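Phosphonate monoester hydrolase (Ruegeria pomeroyi, PDB 4UPK) is an enzyme of the sulfatase family, in the alkaline phosphatase clan, assembled from four copies of one chain, each built round a large mixed sheet. Local coordinates at residues A[159-164]-A[215-220]; A[349-354]-A[365-370]; A[465-470]-A[478-483]. All coordinates share one frame; numbering follows the deposited sequence.

Interaction 1 of 3, residues A[159-164]-A[215-220]; sequences EVTEMR and AFLTDQ
T161 and M163, where strand 158-162 ends and the chain leads on, run past one side of helix 213-224, with the CA of T161 6.8 Å from the CA of Q220 and the CA of M163 7.5 Å from the CA of L217. The chain turns a corner at V160 and T161, and backbone bonds to L127 and G129 keep it in the main sheet. M163 has CG opposite its backbone N (chi1 -172°), and two further bends carry CE into the angle between F216 and L217. The methyl meets the F216 ring at its edge, close to the ring plane, CE lying 3.3 Å from CD2 of F216. CE of M163 also lies 3.4 Å from CD1 of L217. The sulfur follows at the same ring edge, a Met-aromatic contact. A flexible, unbranched thioether suits this place, since it can bend to follow both neighbours. T161 crosses the chain of Q220 at about a right angle: OG1 of T161 comes within 3.3 Å of CB of Q220, and CG2 of T161 within 3.7 Å of CG of Q220. Small and beta-branched, T161 offers both a methyl and a hydroxyl to these methylenes. CG of Q220 also lies over one face of the F216 ring, and the rings of W171 and H174, inclined at roughly 45° and 40°, meet it too. Away from the helix, R164 NH2 makes a salt bridge with OE2 of E159; OE2 of E162 takes the backbone N of R164, and E162 is also bound by S168 and Y169. Charges thus stay off the helix side, and the contact is mostly apolar, with the T161 hydroxyl set against a methylene, held by dispersion rather than by directed bonds.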
loop_
_atom_site.group_PDB
_atom_site.type_symbol
_atom_site.label_atom_id
_atom_site.label_comp_id
_atom_site.label_asym_id
_atom_site.label_seq_id
_atom_site.Cartn_x
_atom_site.Cartn_y
_atom_site.Cartn_z
ATOM N N GLU A 159 19.120 7.825 9.579
ATOM C CA GLU A 159 20.497 8.183 9.308
ATOM C C GLU A 159 20.908 9.470 10.022
ATOM O O GLU A 159 20.308 10.512 9.794
ATOM C CB GLU A 159 20.717 8.278 7.800
ATOM C CG GLU A 159 22.169 8.279 7.392
ATOM C CD GLU A 159 22.320 8.522 5.911
ATOM O OE1 GLU A 159 22.036 9.657 5.472
ATOM O OE2 GLU A 159 22.728 7.584 5.188
ATOM N N VAL A 160 21.919 9.366 10.900
ATOM C CA VAL A 160 22.512 10.476 11.643
ATOM C C VAL A 160 23.727 11.010 10.839
ATOM O O VAL A 160 23.829 12.217 10.618
ATOM C CB VAL A 160 22.874 10.093 13.103
ATOM C CG1 VAL A 160 23.210 11.341 13.915
ATOM C CG2 VAL A 160 21.737 9.320 13.771
ATOM N N THR A 161 24.615 10.098 10.380
ATOM C CA THR A 161 25.785 10.395 9.569
ATOM C C THR A 161 25.829 9.421 8.409
ATOM O O THR A 161 25.868 8.204 8.628
ATOM C CB THR A 161 27.074 10.322 10.395
ATOM O OG1 THR A 161 26.968 11.199 11.509
ATOM C CG2 THR A 161 28.351 10.679 9.557
ATOM N N GLU A 162 25.858 9.970 7.175
ATOM C CA GLU A 162 25.991 9.215 5.937
ATOM C C GLU A 162 27.483 8.939 5.741
ATOM O O GLU A 162 28.296 9.867 5.713
ATOM C CB GLU A 162 25.421 10.016 4.740
ATOM C CG GLU A 162 25.616 9.355 3.374
ATOM C CD GLU A 162 26.904 9.699 2.646
ATOM O OE1 GLU A 162 27.163 10.906 2.437
ATOM O OE2 GLU A 162 27.663 8.764 2.294
ATOM N N MET A 163 27.834 7.671 5.573
ATOM C CA MET A 163 29.218 7.271 5.371
ATOM C C MET A 163 29.291 5.971 4.574
ATOM O O MET A 163 29.678 4.917 5.088
ATOM C CB MET A 163 30.006 7.226 6.691
ATOM C CG MET A 163 31.511 6.996 6.515
ATOM S SD MET A 163 32.592 8.404 6.911
ATOM C CE MET A 163 31.922 8.910 8.239
ATOM N N ARG A 164 28.917 6.081 3.295
ATOM C CA ARG A 164 29.000 5.005 2.327
ATOM C C ARG A 164 30.270 5.280 1.513
ATOM O O ARG A 164 30.527 6.432 1.158
ATOM C CB ARG A 164 27.765 5.002 1.403
ATOM C CG ARG A 164 26.451 5.183 2.123
ATOM C CD ARG A 164 25.409 5.734 1.178
ATOM N NE ARG A 164 24.458 6.577 1.896
ATOM C CZ ARG A 164 23.360 7.089 1.362
ATOM N NH1 ARG A 164 23.050 6.839 0.095
ATOM N NH2 ARG A 164 22.561 7.858 2.085
ATOM N N ALA A 215 38.336 7.864 12.102
ATOM C CA ALA A 215 38.317 8.899 13.147
ATOM C C ALA A 215 37.074 9.776 13.022
ATOM O O ALA A 215 36.391 10.027 14.014
ATOM C CB ALA A 215 39.573 9.764 13.068
ATOM N N PHE A 216 36.792 10.233 11.796
ATOM C CA PHE A 216 35.652 11.089 11.483
ATOM C C PHE A 216 34.317 10.453 11.868
ATOM O O PHE A 216 33.493 11.142 12.486
ATOM C CB PHE A 216 35.689 11.549 10.009
ATOM C CG PHE A 216 34.497 12.368 9.601
ATOM C CD1 PHE A 216 34.453 13.735 9.858
ATOM C CD2 PHE A 216 33.374 11.759 9.037
ATOM C CE1 PHE A 216 33.313 14.487 9.542
ATOM C CE2 PHE A 216 32.237 12.509 8.728
ATOM C CZ PHE A 216 32.218 13.871 8.964
ATOM N N LEU A 217 34.097 9.164 11.517
ATOM C CA LEU A 217 32.834 8.466 11.846
ATOM C C LEU A 217 32.637 8.331 13.354
ATOM O O LEU A 217 31.548 8.594 13.850
ATOM C CB LEU A 217 32.723 7.096 11.139
ATOM C CG LEU A 217 31.377 6.373 11.214
ATOM C CD1 LEU A 217 30.216 7.207 10.630
ATOM C CD2 LEU A 217 31.452 5.072 10.531
ATOM N N THR A 218 33.715 7.993 14.076
ATOM C CA THR A 218 33.771 7.888 15.537
ATOM C C THR A 218 33.454 9.253 16.156
ATOM O O THR A 218 32.693 9.322 17.130
ATOM C CB THR A 218 35.146 7.370 15.999
ATOM O OG1 THR A 218 35.490 6.237 15.200
ATOM C CG2 THR A 218 35.156 6.997 17.482
ATOM N N ASP A 219 34.034 10.331 15.588
ATOM C CA ASP A 219 33.769 11.698 16.029
ATOM C C ASP A 219 32.289 12.064 15.854
ATOM O O ASP A 219 31.722 12.657 16.757
ATOM C CB ASP A 219 34.675 12.704 15.297
ATOM C CG ASP A 219 36.147 12.673 15.684
ATOM O OD1 ASP A 219 36.489 12.033 16.708
ATOM O OD2 ASP A 219 36.951 13.241 14.948
ATOM N N GLN A 220 31.661 11.654 14.745
ATOM C CA GLN A 220 30.235 11.886 14.464
ATOM C C GLN A 220 29.321 11.152 15.451
ATOM O O GLN A 220 28.337 11.731 15.915
ATOM C CB GLN A 220 29.878 11.583 12.999
ATOM C CG GLN A 220 30.539 12.519 11.962
ATOM C CD GLN A 220 30.729 13.944 12.413
ATOM O OE1 GLN A 220 31.835 14.370 12.774
ATOM N NE2 GLN A 220 29.658 14.710 12.426
#

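Interaction 2 of 3, residues A[349-354]-A[365-370]; sequences GEMLGD and DAAYHT
M351 folds its side chain back towards A366 and A367: CG stands beside the backbone N (chi1 -69°), and two more bends of the same sign (chi2 -55°) curl the chain until the sulfur lies against the short turn. SD of M351 rests 3.8 Å from CB of A366 and 4.2 Å from CB of A367; the small alanines let it lie there in ordinary van der Waals contact. Beside this apolar patch the two backbones meet at G349, whose CA is 4.1 Å from the CA of A367. The direction in which a side chain would leave G349 is taken by the carbonyl O of A366, 3.2 Å from CA of G349 in a CA-H...O contact, so the backbones can come together like this only at a glycine. N of G349 donates to O of A367 at 2.9 Å, from above the carbonyl plane, to an oxygen that N80 also binds; N of E350 adds a weak bond to O of A366. The carboxylate of E350 turns the other way, OE2 taking the backbone N of L352 and that of G359, and so braces the type I' turn from M351 to D354. D354 itself is paired with R45. G349 ends the Asp-His-Gly sequence that follows core strand 340-346, a sequence which, as in sulfatase-family relatives, probably contributes metal ligands.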
loop_
_atom_site.group_PDB
_atom_site.type_symbol
_atom_site.label_atom_id
_atom_site.label_comp_id
_atom_site.label_asym_id
_atom_site.label_seq_id
_atom_site.Cartn_x
_atom_site.Cartn_y
_atom_site.Cartn_z
ATOM N N GLY A 349 34.595 -11.781 5.494
ATOM C CA GLY A 349 36.035 -11.840 5.577
ATOM C C GLY A 349 36.718 -11.280 4.345
ATOM O O GLY A 349 36.131 -10.537 3.554
ATOM N N GLU A 350 37.989 -11.636 4.200
ATOM C CA GLU A 350 38.896 -11.133 3.186
ATOM C C GLU A 350 39.939 -12.213 2.972
ATOM O O GLU A 350 40.531 -12.642 3.954
ATOM C CB GLU A 350 39.577 -9.852 3.759
ATOM C CG GLU A 350 40.679 -9.230 2.919
ATOM C CD GLU A 350 40.408 -9.136 1.434
ATOM O OE1 GLU A 350 39.411 -8.487 1.066
ATOM O OE2 GLU A 350 41.118 -9.803 0.649
ATOM N N MET A 351 40.163 -12.657 1.711
ATOM C CA MET A 351 41.192 -13.683 1.406
ATOM C C MET A 351 42.602 -13.216 1.737
ATOM O O MET A 351 43.383 -13.988 2.288
ATOM C CB MET A 351 41.085 -14.198 -0.028
ATOM C CG MET A 351 39.837 -15.028 -0.249
ATOM S SD MET A 351 39.609 -16.427 0.888
ATOM C CE MET A 351 40.985 -17.531 0.362
ATOM N N LEU A 352 42.907 -11.938 1.447
ATOM C CA LEU A 352 44.171 -11.274 1.763
ATOM C C LEU A 352 45.418 -11.976 1.164
ATOM O O LEU A 352 46.484 -12.037 1.787
ATOM C CB LEU A 352 44.269 -11.078 3.286
ATOM C CG LEU A 352 44.989 -9.843 3.773
ATOM C CD1 LEU A 352 44.163 -8.596 3.522
ATOM C CD2 LEU A 352 45.348 -9.981 5.246
ATOM N N GLY A 353 45.262 -12.487 -0.057
ATOM C CA GLY A 353 46.351 -13.163 -0.752
ATOM C C GLY A 353 46.305 -14.665 -0.592
ATOM O O GLY A 353 46.983 -15.380 -1.332
ATOM N N ASP A 354 45.523 -15.153 0.405
ATOM C CA ASP A 354 45.362 -16.582 0.658
ATOM C C ASP A 354 44.796 -17.225 -0.589
ATOM O O ASP A 354 43.856 -16.681 -1.177
ATOM C CB ASP A 354 44.423 -16.852 1.863
ATOM C CG ASP A 354 45.043 -16.671 3.239
ATOM O OD1 ASP A 354 46.216 -16.246 3.315
ATOM O OD2 ASP A 354 44.349 -16.942 4.244
ATOM N N ASP A 365 36.770 -20.520 3.659
ATOM C CA ASP A 365 36.369 -20.027 4.976
ATOM C C ASP A 365 36.802 -18.607 5.322
ATOM O O ASP A 365 36.007 -17.876 5.912
ATOM C CB ASP A 365 36.748 -21.025 6.095
ATOM C CG ASP A 365 35.933 -22.318 6.097
ATOM O OD1 ASP A 365 34.888 -22.381 5.389
ATOM O OD2 ASP A 365 36.310 -23.250 6.829
ATOM N N ALA A 366 38.039 -18.204 4.934
ATOM C CA ALA A 366 38.574 -16.862 5.203
ATOM C C ALA A 366 37.660 -15.729 4.677
ATOM O O ALA A 366 37.633 -14.652 5.263
ATOM C CB ALA A 366 40.000 -16.730 4.665
ATOM N N ALA A 367 36.855 -16.014 3.633
ATOM C CA ALA A 367 35.899 -15.060 3.053
ATOM C C ALA A 367 34.602 -14.910 3.894
ATOM O O ALA A 367 33.869 -13.943 3.688
ATOM C CB ALA A 367 35.554 -15.478 1.628
ATOM N N TYR A 368 34.330 -15.857 4.836
ATOM C CA TYR A 368 33.094 -15.937 5.634
ATOM C C TYR A 368 33.302 -15.929 7.122
ATOM O O TYR A 368 32.452 -15.389 7.817
ATOM C CB TYR A 368 32.236 -17.184 5.255
ATOM C CG TYR A 368 31.915 -17.271 3.785
ATOM C CD1 TYR A 368 32.799 -17.867 2.895
ATOM C CD2 TYR A 368 30.705 -16.789 3.280
ATOM C CE1 TYR A 368 32.532 -17.917 1.528
ATOM C CE2 TYR A 368 30.418 -16.849 1.915
ATOM C CZ TYR A 368 31.344 -17.405 1.041
ATOM O OH TYR A 368 31.113 -17.476 -0.312
ATOM N N HIS A 369 34.373 -16.578 7.620
ATOM C CA HIS A 369 34.704 -16.648 9.050
ATOM C C HIS A 369 34.924 -15.216 9.614
ATOM O O HIS A 369 35.824 -14.481 9.185
ATOM C CB HIS A 369 35.923 -17.559 9.300
ATOM C CG HIS A 369 36.037 -18.047 10.714
ATOM N ND1 HIS A 369 37.152 -18.743 11.148
ATOM C CD2 HIS A 369 35.169 -17.937 11.745
ATOM C CE1 HIS A 369 36.922 -19.038 12.416
ATOM N NE2 HIS A 369 35.744 -18.568 12.820
ATOM N N THR A 370 34.027 -14.800 10.505
ATOM C CA THR A 370 34.027 -13.443 11.061
ATOM C C THR A 370 34.028 -13.412 12.580
ATOM O O THR A 370 33.454 -14.302 13.208
ATOM C CB THR A 370 32.884 -12.611 10.468
ATOM O OG1 THR A 370 31.687 -13.389 10.436
ATOM C CG2 THR A 370 33.186 -12.150 9.088
#

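Interaction 3 of 3, residues A[465-470]-A[478-483]; sequences ARFTLV and PMLFDH
D482 OD1 is gripped twice: by NE of R466 at 2.9 Å and by the backbone N of Q484. The second oxygen of D482, OD2, takes NH2 of R466 at 3.0 Å, so the arginine holds the carboxylate side-on with two nitrogens, one to each oxygen. Both come from above the carboxylate plane, the two flat groups being turned 60° against each other. R466 reaches this far because its chain is extended from CG to NE. F467 is tucked beneath the pair: its CZ lies over the centre of the guanidinium, and OD1 of D482 stands over one face of its ring. A short bond joins the backbones, N of H483 to O of R466 at 2.7 Å, the donor nearly in line with the carbonyl. The histidine then bends back along the strand, and NE2 of H483 meets OG1 of T468 at 2.8 Å, the hydroxyl lying at the ring edge in plane; either may be the donor. These residues close the open end of the antiparallel hairpin of strands 467-472 and 479-482, the latter the last strand of a four-stranded sheet within this chain, its outer side bonded through L480 to V492 and N491. T468 with F481 and V470 with M479 form hydrogen-bonded pairs, F467 with D482 and L469 with L480 non-hydrogen-bonded ones. F467, L469 and L480 turn to the face packed by helix 499-515, where CD1 of F467 touches CD1 of L480 at 3.8 Å. On the other face V470 and M479 lie side by side, pointing the same way, with their CB atoms 3.7 Å apart; beta-branched V470 suits an extended strand, and the straight, long M479 runs on to touch H277 and F279. P478 packs against R507 of the third subunit.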
loop_
_atom_site.group_PDB
_atom_site.type_symbol
_atom_site.label_atom_id
_atom_site.label_comp_id
_atom_site.label_asym_id
_atom_site.label_seq_id
_atom_site.Cartn_x
_atom_site.Cartn_y
_atom_site.Cartn_z
ATOM N N ALA A 465 31.454 -30.703 10.836
ATOM C CA ALA A 465 32.576 -30.828 11.787
ATOM C C ALA A 465 33.892 -31.327 11.122
ATOM O O ALA A 465 34.988 -30.889 11.495
ATOM C CB ALA A 465 32.184 -31.756 12.929
ATOM N N ARG A 466 33.756 -32.234 10.126
ATOM C CA ARG A 466 34.853 -32.823 9.372
ATOM C C ARG A 466 34.971 -32.270 7.926
ATOM O O ARG A 466 36.069 -31.971 7.470
ATOM C CB ARG A 466 34.709 -34.358 9.344
ATOM C CG ARG A 466 35.849 -35.030 8.588
ATOM C CD ARG A 466 35.789 -36.518 8.623
ATOM N NE ARG A 466 36.778 -37.070 7.705
ATOM C CZ ARG A 466 36.719 -38.284 7.180
ATOM N NH1 ARG A 466 35.715 -39.093 7.474
ATOM N NH2 ARG A 466 37.651 -38.688 6.338
ATOM N N PHE A 467 33.856 -32.189 7.204
ATOM C CA PHE A 467 33.899 -31.759 5.816
ATOM C C PHE A 467 33.303 -30.409 5.512
ATOM O O PHE A 467 32.501 -29.869 6.281
ATOM C CB PHE A 467 33.210 -32.800 4.926
ATOM C CG PHE A 467 33.809 -34.189 4.875
ATOM C CD1 PHE A 467 34.831 -34.489 3.984
ATOM C CD2 PHE A 467 33.288 -35.218 5.649
ATOM C CE1 PHE A 467 35.353 -35.789 3.897
ATOM C CE2 PHE A 467 33.809 -36.516 5.558
ATOM C CZ PHE A 467 34.857 -36.783 4.699
ATOM N N THR A 468 33.690 -29.871 4.343
ATOM C CA THR A 468 33.118 -28.678 3.729
ATOM C C THR A 468 32.738 -29.106 2.323
ATOM O O THR A 468 33.569 -29.631 1.584
ATOM C CB THR A 468 34.034 -27.447 3.776
ATOM O OG1 THR A 468 34.253 -27.089 5.134
ATOM C CG2 THR A 468 33.435 -26.242 3.029
ATOM N N LEU A 469 31.472 -28.938 1.998
ATOM C CA LEU A 469 30.908 -29.268 0.704
ATOM C C LEU A 469 30.518 -27.965 -0.023
ATOM O O LEU A 469 29.928 -27.069 0.587
ATOM C CB LEU A 469 29.669 -30.187 0.883
ATOM C CG LEU A 469 28.778 -30.396 -0.360
ATOM C CD1 LEU A 469 29.369 -31.417 -1.326
ATOM C CD2 LEU A 469 27.429 -30.792 0.040
ATOM N N VAL A 470 30.857 -27.878 -1.326
ATOM C CA VAL A 470 30.491 -26.773 -2.203
ATOM C C VAL A 470 29.659 -27.375 -3.347
ATOM O O VAL A 470 30.104 -28.314 -4.001
ATOM C CB VAL A 470 31.699 -25.948 -2.723
ATOM C CG1 VAL A 470 31.252 -24.857 -3.699
ATOM C CG2 VAL A 470 32.517 -25.342 -1.567
ATOM N N PRO A 478 30.865 -30.662 -7.636
ATOM C CA PRO A 478 31.031 -30.219 -6.247
ATOM C C PRO A 478 32.493 -30.159 -5.790
ATOM O O PRO A 478 33.393 -30.680 -6.464
ATOM C CB PRO A 478 30.273 -31.285 -5.444
ATOM C CG PRO A 478 30.235 -32.479 -6.306
ATOM C CD PRO A 478 30.193 -31.979 -7.714
ATOM N N MET A 479 32.720 -29.514 -4.643
ATOM C CA MET A 479 34.009 -29.488 -3.986
ATOM C C MET A 479 33.819 -30.189 -2.655
ATOM O O MET A 479 32.756 -30.097 -2.051
ATOM C CB MET A 479 34.552 -28.055 -3.745
ATOM C CG MET A 479 34.529 -27.171 -4.956
ATOM S SD MET A 479 35.498 -25.695 -4.688
ATOM C CE MET A 479 34.848 -24.615 -5.927
ATOM N N LEU A 480 34.825 -30.898 -2.212
ATOM C CA LEU A 480 34.790 -31.557 -0.917
ATOM C C LEU A 480 36.147 -31.421 -0.235
ATOM O O LEU A 480 37.143 -31.848 -0.788
ATOM C CB LEU A 480 34.336 -33.005 -1.020
ATOM C CG LEU A 480 34.086 -33.710 0.325
ATOM C CD1 LEU A 480 32.866 -33.151 1.019
ATOM C CD2 LEU A 480 33.985 -35.216 0.126
ATOM N N PHE A 481 36.169 -30.773 0.949
ATOM C CA PHE A 481 37.369 -30.545 1.738
ATOM C C PHE A 481 37.265 -31.289 3.063
ATOM O O PHE A 481 36.345 -31.054 3.829
ATOM C CB PHE A 481 37.625 -29.027 1.940
ATOM C CG PHE A 481 37.540 -28.211 0.664
ATOM C CD1 PHE A 481 38.452 -28.406 -0.371
ATOM C CD2 PHE A 481 36.569 -27.231 0.509
ATOM C CE1 PHE A 481 38.371 -27.663 -1.553
ATOM C CE2 PHE A 481 36.500 -26.470 -0.666
ATOM C CZ PHE A 481 37.405 -26.687 -1.688
ATOM N N ASP A 482 38.193 -32.216 3.309
ATOM C CA ASP A 482 38.274 -33.007 4.529
ATOM C C ASP A 482 39.223 -32.318 5.539
ATOM O O ASP A 482 40.431 -32.230 5.297
ATOM C CB ASP A 482 38.756 -34.429 4.181
ATOM C CG ASP A 482 38.871 -35.418 5.336
ATOM O OD1 ASP A 482 38.462 -35.064 6.480
ATOM O OD2 ASP A 482 39.404 -36.526 5.111
ATOM N N HIS A 483 38.674 -31.853 6.671
ATOM C CA HIS A 483 39.448 -31.201 7.719
ATOM C C HIS A 483 40.279 -32.159 8.605
ATOM O O HIS A 483 41.114 -31.702 9.385
ATOM C CB HIS A 483 38.629 -30.140 8.479
ATOM C CG HIS A 483 38.015 -29.099 7.573
ATOM N ND1 HIS A 483 38.793 -28.135 6.926
ATOM C CD2 HIS A 483 36.718 -28.915 7.221
ATOM C CE1 HIS A 483 37.947 -27.404 6.218
ATOM N NE2 HIS A 483 36.686 -27.835 6.360
#

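In the fold
All three contacts are largely buried, but their places differ. Interaction 1 fixes a helix against a strand end of the mixed sheet, its centre about 19 Å from the centre of the chain, and is mostly apolar. Interaction 2, its centre about 10 Å from that of the chain, ties two parts of one connection near the same sheet, using backbone bonds and small residues. Interaction 3 lies in a separate four-stranded sheet, on the opposite side of the centre from interaction 1; it adds to strand pairing an ion pair between a partly exposed arginine and a buried aspartate. Interactions 2 and 3 are neighbours, nearest atoms about 5 Å apart: Y368 and T468 both touch strand 458-463.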